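Local structure of cytidine deaminase (3R2N) at residues D[75-80]-D[98-103]. The protein probably catalyses the zinc-dependent hydrolytic deamination of cytidine to uridine in pyrimidine salvage, working as a homotetramer. Residues are numbered along the deposited sequence; the frame is centred on the assembly and turned at random.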
loop_
_atom_site.group_PDB
_atom_site.type_symbol
_atom_site.label_atom_id
_atom_site.label_comp_id
_atom_site.label_asym_id
_atom_site.label_seq_id
_atom_site.Cartn_x
_atom_site.Cartn_y
_atom_site.Cartn_z
ATOM N N GLY D 75 4.970 -10.576 19.882
ATOM C CA GLY D 75 5.623 -9.755 20.881
ATOM C C GLY D 75 5.437 -8.290 20.524
ATOM O O GLY D 75 4.622 -7.947 19.675
ATOM N N ARG D 76 6.169 -7.431 21.213
ATOM C CA ARG D 76 6.041 -6.009 21.076
ATOM C C ARG D 76 7.411 -5.461 20.818
ATOM O O ARG D 76 8.359 -5.819 21.521
ATOM C CB ARG D 76 5.532 -5.387 22.383
ATOM C CG ARG D 76 4.147 -5.837 22.828
ATOM C CD ARG D 76 3.017 -5.304 21.952
ATOM N NE ARG D 76 2.715 -3.894 22.211
ATOM C CZ ARG D 76 1.946 -3.124 21.441
ATOM N NH1 ARG D 76 1.386 -3.609 20.332
ATOM N NH2 ARG D 76 1.748 -1.853 21.780
ATOM N N LEU D 77 7.510 -4.564 19.838
ATOM C CA LEU D 77 8.762 -3.876 19.534
ATOM C C LEU D 77 9.138 -2.946 20.658
ATOM O O LEU D 77 8.286 -2.305 21.262
ATOM C CB LEU D 77 8.649 -3.085 18.228
ATOM C CG LEU D 77 8.596 -3.878 16.920
ATOM C CD1 LEU D 77 8.301 -2.930 15.812
ATOM C CD2 LEU D 77 9.899 -4.601 16.648
ATOM N N VAL D 78 10.422 -2.858 20.941
ATOM C CA VAL D 78 10.865 -2.017 22.028
ATOM C C VAL D 78 11.840 -0.912 21.571
ATOM O O VAL D 78 11.798 0.211 22.077
ATOM C CB VAL D 78 11.387 -2.930 23.167
ATOM C CG1 VAL D 78 12.626 -2.401 23.822
ATOM C CG2 VAL D 78 10.261 -3.187 24.170
ATOM N N ALA D 79 12.694 -1.213 20.592
ATOM C CA ALA D 79 13.605 -0.205 20.057
ATOM C C ALA D 79 13.919 -0.503 18.601
ATOM O O ALA D 79 14.109 -1.665 18.237
ATOM C CB ALA D 79 14.890 -0.126 20.888
ATOM N N VAL D 80 13.988 0.542 17.777
ATOM C CA VAL D 80 14.180 0.372 16.332
ATOM C C VAL D 80 15.196 1.378 15.783
ATOM O O VAL D 80 15.173 2.565 16.152
ATOM C CB VAL D 80 12.837 0.533 15.561
ATOM C CG1 VAL D 80 13.046 0.441 14.070
ATOM C CG2 VAL D 80 11.857 -0.501 15.996
ATOM N N GLN D 98 2.910 4.276 11.401
ATOM C CA GLN D 98 1.667 3.605 11.762
ATOM C C GLN D 98 1.890 2.095 12.082
ATOM O O GLN D 98 1.342 1.613 13.067
ATOM C CB GLN D 98 0.556 3.880 10.728
ATOM C CG GLN D 98 -0.899 3.535 11.182
ATOM C CD GLN D 98 -1.453 4.541 12.172
ATOM O OE1 GLN D 98 -1.482 5.739 11.894
ATOM N NE2 GLN D 98 -1.870 4.075 13.338
ATOM N N LEU D 99 2.701 1.364 11.303
ATOM C CA LEU D 99 2.981 -0.058 11.638
ATOM C C LEU D 99 3.649 -0.155 13.009
ATOM O O LEU D 99 3.163 -0.882 13.881
ATOM C CB LEU D 99 3.822 -0.785 10.575
ATOM C CG LEU D 99 3.356 -0.849 9.114
ATOM C CD1 LEU D 99 4.252 -1.743 8.320
ATOM C CD2 LEU D 99 1.889 -1.272 8.907
ATOM N N LEU D 100 4.719 0.620 13.198
ATOM C CA LEU D 100 5.480 0.644 14.436
ATOM C C LEU D 100 4.635 0.964 15.659
ATOM O O LEU D 100 4.834 0.393 16.752
ATOM C CB LEU D 100 6.625 1.651 14.339
ATOM C CG LEU D 100 7.652 1.369 13.259
ATOM C CD1 LEU D 100 8.534 2.589 13.010
ATOM C CD2 LEU D 100 8.464 0.134 13.598
ATOM N N TYR D 101 3.702 1.889 15.482
ATOM C CA TYR D 101 2.829 2.285 16.553
ATOM C C TYR D 101 2.003 1.088 16.935
ATOM O O TYR D 101 1.883 0.766 18.113
ATOM C CB TYR D 101 1.881 3.422 16.139
ATOM C CG TYR D 101 1.214 4.040 17.352
ATOM C CD1 TYR D 101 1.886 5.004 18.114
ATOM C CD2 TYR D 101 -0.065 3.647 17.764
ATOM C CE1 TYR D 101 1.299 5.583 19.239
ATOM C CE2 TYR D 101 -0.664 4.215 18.902
ATOM C CZ TYR D 101 0.035 5.192 19.630
ATOM O OH TYR D 101 -0.511 5.789 20.766
ATOM N N GLU D 102 1.418 0.445 15.937
ATOM C CA GLU D 102 0.554 -0.678 16.192
ATOM C C GLU D 102 1.293 -1.852 16.924
ATOM O O GLU D 102 0.674 -2.558 17.707
ATOM C CB GLU D 102 -0.170 -1.103 14.909
ATOM C CG GLU D 102 -1.016 -2.323 15.110
ATOM C CD GLU D 102 -2.369 -2.269 14.452
ATOM O OE1 GLU D 102 -2.716 -1.257 13.817
ATOM O OE2 GLU D 102 -3.108 -3.260 14.569
ATOM N N HIS D 103 2.604 -2.005 16.726
ATOM C CA HIS D 103 3.331 -3.144 17.292
ATOM C C HIS D 103 4.300 -2.804 18.402
ATOM O O HIS D 103 4.905 -3.709 18.975
ATOM C CB HIS D 103 4.031 -3.943 16.191
ATOM C CG HIS D 103 3.101 -4.325 15.086
ATOM N ND1 HIS D 103 2.124 -5.277 15.246
ATOM C CD2 HIS D 103 2.927 -3.813 13.845
ATOM C CE1 HIS D 103 1.408 -5.363 14.136
ATOM N NE2 HIS D 103 1.865 -4.472 13.276
#
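H103, near the C-terminal end of helix 94-104, meets R76 and L77 chiefly through its backbone, a clear example of how carbonyls at a helix end can be taken up by the residues that lead into a neighbouring strand. H103 O accepts a hydrogen bond from L77 N at 2.9 Å, with an N-H...O angle of 156°. R76 CA approaches H103 O at 3.3 Å in a CA-H...O contact, so two donors of unequal strength share this oxygen. One residue back, E102 O receives NH1 of R76 at 2.9 Å; this bond is more bent, and the NH1 donor lies tilted from the carbonyl plane. Bends at chi2 (-71°) and chi3 (-76°) fold the arginine chain back over the helix end, laying the rim of one guanidinium face over H103 C while NH1 gives its hydrogen to E102 O, which sits near the guanidinium edge but somewhat out of its plane. The positive charge beside these C-terminal carbonyls probably suits the negative end of the helix dipole. Strand 77-83, helix 94-104 and strand 109-112 form a beta-alpha-beta unit of the cytidine deaminase fold, and this contact fastens the first strand to the crossover helix, whose N-terminal part carries the zinc ligand C96. Further along, the contact turns apolar: L77 points its CB toward the helix and lies aslant against L100, L77 CD1 to L100 CD2 at 3.8 Å, and V80 CG2 adds a looser touch on L100 CD2 at 4.2 Å. I66 of helix 61-71 packs against both L77 and H103. The imidazole of H103 turns from the strand, its ND1 hydrogen-bonded to the Y70 hydroxyl, and Y25 of the second subunit meets the ring edge-to-face.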